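Local coordinates for techylectin-5A (Tachypleus tridentatus, PDB 1JC9), which agglutinates bacteria and human erythrocytes in horseshoe crab innate immunity by recognising acetyl group-containing substances on their surfaces, at residues Ser102-Lys107 against Leu114-Ile119; Tyr63-Lys68 against Gly74-Tyr79; Trp161-Asp166 against Cys170-Asn175. One frame throughout, in Å; residues are numbered along the deposited sequence.

Contact 1: residues Ser102-Lys107 against Leu114-Ile119; sequences SDYFYK and LGFGNI
Phe116 carries this contact: its ring is met by Tyr104, Phe105 and Lys107, and the evidence divides into ring pairs, an aliphatic contact and a backbone contact. Two aromatic pairs are T-shaped, each with Phe116 supplying the edge. Toward Phe105 the centroids lie 5.0 Å apart with planes at 70°, and Phe116 CE1 sits over the centre of the Phe105 ring; the shortest approach is Phe116 CZ to Phe105 CD2 at 3.8 Å. Toward Tyr104 the planes are close to perpendicular, at 86°, but the centroids are 5.8 Å apart, so this pair is looser. The first torsion of Phe116, 56°, sets CG between the backbone N and the carbonyl carbon, and from there the ring presents its edge to both partners.

The aliphatic contact falls on a face of Phe116. Lys107 CD stands 3.8 Å from the ring centroid, almost directly over it, a well-centred CH-pi contact, while CE comes within 3.7 Å of Phe116 CD1. The lysine side chain bends at its last torsion, and NZ is far enough from the ring that any cation-pi attraction is weak.

At the backbone, Tyr104 OH reaches Gly117 CA at 3.3 Å, and this CA lies near the plane of the tyrosine ring, at its edge. Around the cluster, Tyr112 of helix 109-114 adds another edge-to-face ring to Phe116 and its OH donates a hydrogen bond to Phe105 O, while Arg95 makes a cation-pi contact with Phe105. The 102-107 loop is thus joined to the short strand 116-117 of the fibrinogen-related domain by dispersion and ring electrostatics, without directional polar bonds between the two segments.

Contact 2: residues Tyr63-Lys68 against Gly74-Tyr79; sequences YRIWPK and GTLNVY
Thr75 OG1 is gripped by two nitrogens of Arg64: NE at 3.1 Å and NH2 at 3.2 Å. The oxygen lies 4° out of the guanidinium plane, so the arginine takes it side-on, both N-H groups converging on one acceptor. Arg64 can reach it because CG is anti to the backbone N (chi1 -177°) and the chain runs extended from CG to NE. One face of the same guanidinium is covered by Trp66, whose CZ2 sits over its centre. The methyl branch of Thr75 turns to the indole: CG2 is 3.4 Å from the centroid of the five-membered ring and 16° off its normal, a close CH-pi contact. Threonine therefore serves the arginine with its hydroxyl and the tryptophan with its methyl.

Beyond this cluster the backbones pair as antiparallel neighbours, strand 63-65 against strand 76-79, with helix 70-73 in the connection, at the edge of the fibrinogen-like domain's sheet. Tyr63 with Val78 and Ile65 with Leu76 are hydrogen-bonded pairs, each with two N-H...O bonds; the shortest is Ile65 N to Leu76 O at 2.8 Å. Between them Arg64 and Asn77 form a non-hydrogen-bonded pair, with Asn77 CA directed at Tyr63 O at 3.3 Å.

On the face bearing Ile65, Leu76 and Val78 the contact is apolar. Ile65 CD1 meets Val78 CG1 at 3.7 Å, the two side chains crossing at about a right angle, and Pro67 CG lies 4.2 Å from Leu76 CD1. Helix 127-136 packs on part of this layer, Leu133 against Ile65 and Pro67 and Arg129 against Leu76, while Val78 meets Cys49 of helix 49-54.

Contact 3: residues Trp161-Asp166 against Cys170-Asn175; sequences WIENED and CLHIGN
His172 and Trp161 are stacked face to face and almost parallel: the imidazole and the six-membered ring of the indole have centroids 3.8 Å apart and planes only 6° from each other. Trp161 CH2 sits over the centre of the histidine ring. The overlap continues past the imidazole, since His172 CB stands 3.5 Å from the centroid of the five-membered ring, a CH-pi contact over the same indole. A chi1 of 54° holds the indole of Trp161 over its own main chain, flanked by N and C, and from there it reaches across to the neighbouring strand.

At its edge the imidazole is held by Glu163. His172 NE2 donates to Glu163 OE2 over 2.7 Å, with a nearly straight N-H...O angle of 174°; the acceptor lies practically in the ring plane and is met on its anti side. Glu163 extends beyond CG to bring the carboxylate there, and OE2 also passes Cys170 CB at 3.8 Å.

The backbone evidence is that of an antiparallel hairpin between strand 152-162 and strand 171-172. Trp161 and His172 form the hydrogen-bonded pair, with His172 N to Trp161 O at 2.8 Å, and Glu163 N adds a bond to Cys170 O at 3.0 Å. On the other face Ile162 CG2 touches Leu171 CD1 at 4.0 Å; Trp215 lies against both residues, and helix 127-136 against Ile162. With a face stacked on tryptophan and an edge bonded to a carboxylate, the imidazole has its rotation fixed, and the nearby negative charge would probably favour its protonated form.

In the fold
Along the chain the three contacts follow in series, each closing before the next opens, so none nests or crosses. Contact 2 comes first: its segments close a short loop containing helix 70-73 and pair the first two strands of the chain, 61-65 lying at an edge of the sheet. Contact 1 closes the next loop, around helix 109-114, and ties a surface loop to strand 116-117. Contact 3 closes the shortest loop, a hairpin at the end of strand 152-162. All reach the same antiparallel sheet. Contacts 1 and 2 touch, Ile119 packing on Asn77, Val78 and Tyr79, whereas contact 3 stays apart, its nearest atoms about 8 Å from contact 1 and about 12 Å from contact 2.

Contact 1: residues Ser102-Lys107 against Leu114-Ile119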
loop_
_atom_site.group_PDB
_atom_site.type_symbol
_atom_site.label_atom_id
_atom_site.label_comp_id
_atom_site.label_asym_id
_atom_site.label_seq_id
_atom_site.Cartn_x
_atom_site.Cartn_y
_atom_site.Cartn_z
ATOM N N SER A 102 -1.848 -17.552 -4.056
ATOM C CA SER A 102 -1.092 -16.556 -4.809
ATOM C C SER A 102 -1.988 -15.477 -5.414
ATOM O O SER A 102 -1.514 -14.395 -5.761
ATOM C CB SER A 102 -0.294 -17.235 -5.926
ATOM O OG SER A 102 -1.162 -17.801 -6.892
ATOM N N ASP A 103 -3.279 -15.775 -5.541
ATOM C CA ASP A 103 -4.239 -14.830 -6.108
ATOM C C ASP A 103 -5.151 -14.245 -5.025
ATOM O O ASP A 103 -6.276 -13.827 -5.298
ATOM C CB ASP A 103 -5.077 -15.524 -7.190
ATOM C CG ASP A 103 -5.981 -16.609 -6.626
ATOM O OD1 ASP A 103 -5.628 -17.214 -5.589
ATOM O OD2 ASP A 103 -7.043 -16.870 -7.229
ATOM N N TYR A 104 -4.642 -14.204 -3.800
ATOM C CA TYR A 104 -5.380 -13.684 -2.655
ATOM C C TYR A 104 -5.797 -12.215 -2.794
ATOM O O TYR A 104 -6.850 -11.811 -2.289
ATOM C CB TYR A 104 -4.536 -13.866 -1.395
ATOM C CG TYR A 104 -5.234 -13.470 -0.119
ATOM C CD1 TYR A 104 -6.427 -14.082 0.267
ATOM C CD2 TYR A 104 -4.684 -12.504 0.721
ATOM C CE1 TYR A 104 -7.056 -13.740 1.465
ATOM C CE2 TYR A 104 -5.301 -12.155 1.917
ATOM C CZ TYR A 104 -6.482 -12.776 2.285
ATOM O OH TYR A 104 -7.075 -12.443 3.479
ATOM N N PHE A 105 -4.976 -11.418 -3.473
ATOM C CA PHE A 105 -5.279 -10.000 -3.656
ATOM C C PHE A 105 -6.067 -9.706 -4.926
ATOM O O PHE A 105 -6.290 -8.545 -5.278
ATOM C CB PHE A 105 -3.987 -9.178 -3.635
ATOM C CG PHE A 105 -3.509 -8.851 -2.249
ATOM C CD1 PHE A 105 -3.215 -9.866 -1.342
ATOM C CD2 PHE A 105 -3.396 -7.530 -1.836
ATOM C CE1 PHE A 105 -2.817 -9.567 -0.038
ATOM C CE2 PHE A 105 -2.998 -7.220 -0.534
ATOM C CZ PHE A 105 -2.710 -8.243 0.366
ATOM N N TYR A 106 -6.491 -10.765 -5.607
ATOM C CA TYR A 106 -7.274 -10.643 -6.829
ATOM C C TYR A 106 -8.733 -10.526 -6.388
ATOM O O TYR A 106 -9.517 -11.456 -6.566
ATOM C CB TYR A 106 -7.074 -11.896 -7.686
ATOM C CG TYR A 106 -7.689 -11.824 -9.063
ATOM C CD1 TYR A 106 -7.213 -10.922 -10.010
ATOM C CD2 TYR A 106 -8.741 -12.665 -9.425
ATOM C CE1 TYR A 106 -7.765 -10.858 -11.285
ATOM C CE2 TYR A 106 -9.304 -12.606 -10.704
ATOM C CZ TYR A 106 -8.808 -11.698 -11.625
ATOM O OH TYR A 106 -9.359 -11.615 -12.883
ATOM N N LYS A 107 -9.092 -9.385 -5.802
ATOM C CA LYS A 107 -10.450 -9.177 -5.304
ATOM C C LYS A 107 -11.141 -7.966 -5.915
ATOM O O LYS A 107 -10.489 -7.077 -6.450
ATOM C CB LYS A 107 -10.430 -9.021 -3.780
ATOM C CG LYS A 107 -9.884 -10.224 -3.020
ATOM C CD LYS A 107 -10.203 -10.104 -1.536
ATOM C CE LYS A 107 -9.547 -11.204 -0.714
ATOM N NZ LYS A 107 -9.874 -12.557 -1.239
ATOM N N LEU A 114 -13.434 -1.966 1.711
ATOM C CA LEU A 114 -13.516 -2.294 3.131
ATOM C C LEU A 114 -12.233 -2.847 3.752
ATOM O O LEU A 114 -12.046 -2.762 4.969
ATOM C CB LEU A 114 -14.656 -3.292 3.366
ATOM C CG LEU A 114 -16.067 -2.809 3.004
ATOM C CD1 LEU A 114 -17.053 -3.951 3.162
ATOM C CD2 LEU A 114 -16.452 -1.625 3.886
ATOM N N GLY A 115 -11.358 -3.415 2.926
ATOM C CA GLY A 115 -10.125 -3.979 3.442
ATOM C C GLY A 115 -10.274 -5.472 3.661
ATOM O O GLY A 115 -11.389 -5.978 3.800
ATOM N N PHE A 116 -9.157 -6.186 3.679
ATOM C CA PHE A 116 -9.188 -7.627 3.883
ATOM C C PHE A 116 -7.832 -8.127 4.370
ATOM O O PHE A 116 -6.817 -7.450 4.197
ATOM C CB PHE A 116 -9.593 -8.332 2.576
ATOM C CG PHE A 116 -8.719 -7.999 1.396
ATOM C CD1 PHE A 116 -7.548 -8.711 1.154
ATOM C CD2 PHE A 116 -9.071 -6.978 0.518
ATOM C CE1 PHE A 116 -6.741 -8.415 0.057
ATOM C CE2 PHE A 116 -8.269 -6.671 -0.586
ATOM C CZ PHE A 116 -7.101 -7.394 -0.816
ATOM N N GLY A 117 -7.827 -9.302 4.996
ATOM C CA GLY A 117 -6.592 -9.873 5.498
ATOM C C GLY A 117 -6.353 -9.589 6.970
ATOM O O GLY A 117 -7.107 -8.844 7.599
ATOM N N ASN A 118 -5.297 -10.187 7.513
ATOM C CA ASN A 118 -4.923 -10.023 8.917
ATOM C C ASN A 118 -3.775 -9.020 9.018
ATOM O O ASN A 118 -2.734 -9.198 8.382
ATOM C CB ASN A 118 -4.483 -11.379 9.486
ATOM C CG ASN A 118 -4.161 -11.319 10.964
ATOM O OD1 ASN A 118 -3.304 -10.548 11.404
ATOM N ND2 ASN A 118 -4.848 -12.145 11.746
ATOM N N ILE A 119 -3.954 -7.977 9.824
ATOM C CA ILE A 119 -2.927 -6.944 9.962
ATOM C C ILE A 119 -1.552 -7.438 10.417
ATOM O O ILE A 119 -0.574 -6.693 10.356
ATOM C CB ILE A 119 -3.381 -5.819 10.917
ATOM C CG1 ILE A 119 -3.669 -6.392 12.302
ATOM C CG2 ILE A 119 -4.612 -5.124 10.349
ATOM C CD1 ILE A 119 -3.896 -5.338 13.348
#

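Contact 2: residues Tyr63-Lys68 against Gly74-Tyr79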
loop_
_atom_site.group_PDB
_atom_site.type_symbol
_atom_site.label_atom_id
_atom_site.label_comp_id
_atom_site.label_asym_id
_atom_site.label_seq_id
_atom_site.Cartn_x
_atom_site.Cartn_y
_atom_site.Cartn_z
ATOM N N TYR A 63 -2.425 -2.195 17.445
ATOM C CA TYR A 63 -2.912 -1.208 18.404
ATOM C C TYR A 63 -4.238 -0.667 17.906
ATOM O O TYR A 63 -4.495 -0.645 16.699
ATOM C CB TYR A 63 -1.946 -0.029 18.516
ATOM C CG TYR A 63 -0.631 -0.331 19.180
ATOM C CD1 TYR A 63 -0.449 -0.104 20.544
ATOM C CD2 TYR A 63 0.444 -0.823 18.440
ATOM C CE1 TYR A 63 0.784 -0.357 21.158
ATOM C CE2 TYR A 63 1.676 -1.080 19.039
ATOM C CZ TYR A 63 1.839 -0.844 20.399
ATOM O OH TYR A 63 3.060 -1.082 20.991
ATOM N N ARG A 64 -5.073 -0.221 18.836
ATOM C CA ARG A 64 -6.363 0.350 18.489
ATOM C C ARG A 64 -6.148 1.856 18.404
ATOM O O ARG A 64 -5.534 2.454 19.288
ATOM C CB ARG A 64 -7.396 0.034 19.575
ATOM C CG ARG A 64 -8.799 0.536 19.259
ATOM C CD ARG A 64 -9.759 0.290 20.413
ATOM N NE ARG A 64 -11.106 0.771 20.106
ATOM C CZ ARG A 64 -12.076 0.903 21.006
ATOM N NH1 ARG A 64 -11.853 0.594 22.277
ATOM N NH2 ARG A 64 -13.271 1.344 20.635
ATOM N N ILE A 65 -6.627 2.470 17.331
ATOM C CA ILE A 65 -6.471 3.908 17.178
ATOM C C ILE A 65 -7.816 4.590 16.956
ATOM O O ILE A 65 -8.795 3.948 16.572
ATOM C CB ILE A 65 -5.543 4.268 15.992
ATOM C CG1 ILE A 65 -6.095 3.683 14.688
ATOM C CG2 ILE A 65 -4.139 3.758 16.262
ATOM C CD1 ILE A 65 -5.441 4.268 13.440
ATOM N N TRP A 66 -7.844 5.895 17.206
ATOM C CA TRP A 66 -9.038 6.711 17.033
ATOM C C TRP A 66 -8.789 7.750 15.942
ATOM O O TRP A 66 -8.396 8.881 16.233
ATOM C CB TRP A 66 -9.379 7.447 18.337
ATOM C CG TRP A 66 -10.207 6.669 19.307
ATOM C CD1 TRP A 66 -11.556 6.781 19.507
ATOM C CD2 TRP A 66 -9.747 5.664 20.219
ATOM N NE1 TRP A 66 -11.962 5.910 20.491
ATOM C CE2 TRP A 66 -10.873 5.212 20.943
ATOM C CE3 TRP A 66 -8.493 5.103 20.494
ATOM C CZ2 TRP A 66 -10.783 4.221 21.929
ATOM C CZ3 TRP A 66 -8.405 4.116 21.476
ATOM C CH2 TRP A 66 -9.546 3.688 22.179
ATOM N N PRO A 67 -8.987 7.385 14.670
ATOM C CA PRO A 67 -8.745 8.419 13.663
ATOM C C PRO A 67 -9.737 9.563 13.890
ATOM O O PRO A 67 -10.788 9.366 14.510
ATOM C CB PRO A 67 -8.973 7.678 12.345
ATOM C CG PRO A 67 -9.946 6.610 12.710
ATOM C CD PRO A 67 -9.445 6.131 14.053
ATOM N N LYS A 68 -9.410 10.757 13.406
ATOM C CA LYS A 68 -10.308 11.883 13.601
ATOM C C LYS A 68 -11.690 11.627 13.016
ATOM O O LYS A 68 -12.672 12.197 13.480
ATOM C CB LYS A 68 -9.699 13.159 13.020
ATOM C CG LYS A 68 -8.478 13.614 13.797
ATOM C CD LYS A 68 -8.009 14.991 13.373
ATOM C CE LYS A 68 -6.833 15.440 14.231
ATOM N NZ LYS A 68 -6.357 16.804 13.869
ATOM N N GLY A 74 -15.077 4.427 12.323
ATOM C CA GLY A 74 -14.933 3.774 13.615
ATOM C C GLY A 74 -13.482 3.682 14.046
ATOM O O GLY A 74 -12.583 4.147 13.339
ATOM N N THR A 75 -13.239 3.104 15.216
ATOM C CA THR A 75 -11.871 2.943 15.678
ATOM C C THR A 75 -11.334 1.758 14.886
ATOM O O THR A 75 -12.110 0.953 14.368
ATOM C CB THR A 75 -11.807 2.659 17.193
ATOM O OG1 THR A 75 -12.604 1.513 17.506
ATOM C CG2 THR A 75 -12.320 3.858 17.973
ATOM N N LEU A 76 -10.019 1.643 14.787
ATOM C CA LEU A 76 -9.433 0.567 14.000
ATOM C C LEU A 76 -8.237 -0.051 14.677
ATOM O O LEU A 76 -7.542 0.610 15.452
ATOM C CB LEU A 76 -8.925 1.109 12.655
ATOM C CG LEU A 76 -9.660 2.249 11.966
ATOM C CD1 LEU A 76 -8.726 2.937 10.981
ATOM C CD2 LEU A 76 -10.903 1.706 11.274
ATOM N N ASN A 77 -7.996 -1.319 14.361
ATOM C CA ASN A 77 -6.820 -2.014 14.852
ATOM C C ASN A 77 -5.853 -1.920 13.683
ATOM O O ASN A 77 -6.157 -2.372 12.577
ATOM C CB ASN A 77 -7.102 -3.489 15.149
ATOM C CG ASN A 77 -7.709 -3.699 16.517
ATOM O OD1 ASN A 77 -7.254 -3.122 17.504
ATOM N ND2 ASN A 77 -8.735 -4.540 16.588
ATOM N N VAL A 78 -4.698 -1.313 13.912
ATOM C CA VAL A 78 -3.713 -1.184 12.855
ATOM C C VAL A 78 -2.388 -1.761 13.317
ATOM O O VAL A 78 -2.145 -1.904 14.519
ATOM C CB VAL A 78 -3.484 0.297 12.466
ATOM C CG1 VAL A 78 -4.769 0.901 11.942
ATOM C CG2 VAL A 78 -2.975 1.084 13.671
ATOM N N TYR A 79 -1.531 -2.107 12.366
ATOM C CA TYR A 79 -0.229 -2.623 12.729
ATOM C C TYR A 79 0.746 -1.463 12.716
ATOM O O TYR A 79 0.845 -0.725 11.733
ATOM C CB TYR A 79 0.240 -3.703 11.759
ATOM C CG TYR A 79 1.502 -4.372 12.237
ATOM C CD1 TYR A 79 2.751 -3.776 12.048
ATOM C CD2 TYR A 79 1.446 -5.581 12.930
ATOM C CE1 TYR A 79 3.913 -4.369 12.539
ATOM C CE2 TYR A 79 2.598 -6.180 13.423
ATOM C CZ TYR A 79 3.825 -5.572 13.225
ATOM O OH TYR A 79 4.958 -6.169 13.722
#

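Contact 3: residues Trp161-Asp166 against Cys170-Asn175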
loop_
_atom_site.group_PDB
_atom_site.type_symbol
_atom_site.label_atom_id
_atom_site.label_comp_id
_atom_site.label_asym_id
_atom_site.label_seq_id
_atom_site.Cartn_x
_atom_site.Cartn_y
_atom_site.Cartn_z
ATOM N N TRP A 161 -1.857 10.979 -0.212
ATOM C CA TRP A 161 -3.264 10.942 0.164
ATOM C C TRP A 161 -4.118 10.541 -1.024
ATOM O O TRP A 161 -3.687 10.641 -2.170
ATOM C CB TRP A 161 -3.741 12.294 0.726
ATOM C CG TRP A 161 -3.496 13.509 -0.148
ATOM C CD1 TRP A 161 -2.294 14.116 -0.401
ATOM C CD2 TRP A 161 -4.487 14.295 -0.823
ATOM N NE1 TRP A 161 -2.478 15.230 -1.184
ATOM C CE2 TRP A 161 -3.813 15.364 -1.459
ATOM C CE3 TRP A 161 -5.881 14.200 -0.951
ATOM C CZ2 TRP A 161 -4.487 16.334 -2.214
ATOM C CZ3 TRP A 161 -6.554 15.168 -1.702
ATOM C CH2 TRP A 161 -5.851 16.220 -2.324
ATOM N N ILE A 162 -5.315 10.036 -0.748
ATOM C CA ILE A 162 -6.232 9.659 -1.814
ATOM C C ILE A 162 -7.555 10.355 -1.509
ATOM O O ILE A 162 -7.802 10.752 -0.368
ATOM C CB ILE A 162 -6.442 8.110 -1.911
ATOM C CG1 ILE A 162 -7.116 7.565 -0.650
ATOM C CG2 ILE A 162 -5.093 7.407 -2.145
ATOM C CD1 ILE A 162 -6.274 7.698 0.592
ATOM N N GLU A 163 -8.388 10.532 -2.529
ATOM C CA GLU A 163 -9.683 11.174 -2.349
ATOM C C GLU A 163 -10.679 10.088 -1.962
ATOM O O GLU A 163 -10.310 8.912 -1.927
ATOM C CB GLU A 163 -10.082 11.891 -3.644
ATOM C CG GLU A 163 -9.130 13.049 -3.965
ATOM C CD GLU A 163 -9.456 13.779 -5.256
ATOM O OE1 GLU A 163 -10.640 14.093 -5.488
ATOM O OE2 GLU A 163 -8.517 14.055 -6.034
ATOM N N ASN A 164 -11.924 10.457 -1.660
ATOM C CA ASN A 164 -12.899 9.452 -1.250
ATOM C C ASN A 164 -13.447 8.622 -2.403
ATOM O O ASN A 164 -13.054 8.804 -3.555
ATOM C CB ASN A 164 -14.051 10.083 -0.449
ATOM C CG ASN A 164 -14.901 11.031 -1.272
ATOM O OD1 ASN A 164 -15.106 10.835 -2.471
ATOM N ND2 ASN A 164 -15.425 12.055 -0.617
ATOM N N GLU A 165 -14.356 7.706 -2.085
ATOM C CA GLU A 165 -14.928 6.817 -3.086
ATOM C C GLU A 165 -15.607 7.502 -4.265
ATOM O O GLU A 165 -15.506 7.018 -5.393
ATOM C CB GLU A 165 -15.902 5.826 -2.433
ATOM C CG GLU A 165 -16.442 4.793 -3.427
ATOM C CD GLU A 165 -17.232 3.679 -2.769
ATOM O OE1 GLU A 165 -17.693 3.863 -1.624
ATOM O OE2 GLU A 165 -17.404 2.619 -3.410
ATOM N N ASP A 166 -16.294 8.616 -4.018
ATOM C CA ASP A 166 -16.969 9.332 -5.098
ATOM C C ASP A 166 -15.968 9.751 -6.159
ATOM O O ASP A 166 -16.287 9.810 -7.346
ATOM C CB ASP A 166 -17.688 10.576 -4.570
ATOM C CG ASP A 166 -18.853 10.233 -3.675
ATOM O OD1 ASP A 166 -19.603 9.297 -4.023
ATOM O OD2 ASP A 166 -19.026 10.902 -2.633
ATOM N N CYS A 170 -8.803 8.639 -5.983
ATOM C CA CYS A 170 -7.725 9.192 -6.791
ATOM C C CYS A 170 -6.468 9.428 -5.952
ATOM O O CYS A 170 -6.538 9.986 -4.856
ATOM C CB CYS A 170 -8.177 10.503 -7.431
ATOM S SG CYS A 170 -7.062 11.082 -8.709
ATOM N N LEU A 171 -5.321 9.018 -6.487
ATOM C CA LEU A 171 -4.038 9.137 -5.793
ATOM C C LEU A 171 -3.314 10.480 -5.922
ATOM O O LEU A 171 -3.305 11.092 -6.985
ATOM C CB LEU A 171 -3.099 8.033 -6.280
ATOM C CG LEU A 171 -1.672 8.030 -5.719
ATOM C CD1 LEU A 171 -1.681 7.590 -4.261
ATOM C CD2 LEU A 171 -0.820 7.083 -6.542
ATOM N N HIS A 172 -2.700 10.913 -4.823
ATOM C CA HIS A 172 -1.924 12.151 -4.765
ATOM C C HIS A 172 -0.597 11.856 -4.060
ATOM O O HIS A 172 -0.589 11.362 -2.935
ATOM C CB HIS A 172 -2.668 13.221 -3.962
ATOM C CG HIS A 172 -3.894 13.749 -4.637
ATOM N ND1 HIS A 172 -3.858 14.804 -5.523
ATOM C CD2 HIS A 172 -5.186 13.352 -4.575
ATOM C CE1 HIS A 172 -5.077 15.035 -5.976
ATOM N NE2 HIS A 172 -5.901 14.168 -5.418
ATOM N N ILE A 173 0.521 12.134 -4.721
ATOM C CA ILE A 173 1.833 11.924 -4.115
ATOM C C ILE A 173 2.793 13.031 -4.521
ATOM O O ILE A 173 2.729 13.540 -5.643
ATOM C CB ILE A 173 2.469 10.570 -4.514
ATOM C CG1 ILE A 173 2.325 10.342 -6.017
ATOM C CG2 ILE A 173 1.855 9.435 -3.699
ATOM C CD1 ILE A 173 3.041 9.100 -6.504
ATOM N N GLY A 174 3.676 13.400 -3.595
ATOM C CA GLY A 174 4.656 14.438 -3.852
ATOM C C GLY A 174 6.016 13.879 -4.240
ATOM O O GLY A 174 6.113 12.808 -4.849
ATOM N N ASN A 175 7.072 14.594 -3.863
ATOM C CA ASN A 175 8.440 14.198 -4.202
ATOM C C ASN A 175 8.930 12.851 -3.693
ATOM O O ASN A 175 8.613 12.416 -2.584
ATOM C CB ASN A 175 9.427 15.282 -3.761
ATOM C CG ASN A 175 9.218 16.591 -4.495
ATOM O OD1 ASN A 175 9.120 16.618 -5.721
ATOM N ND2 ASN A 175 9.154 17.687 -3.749
#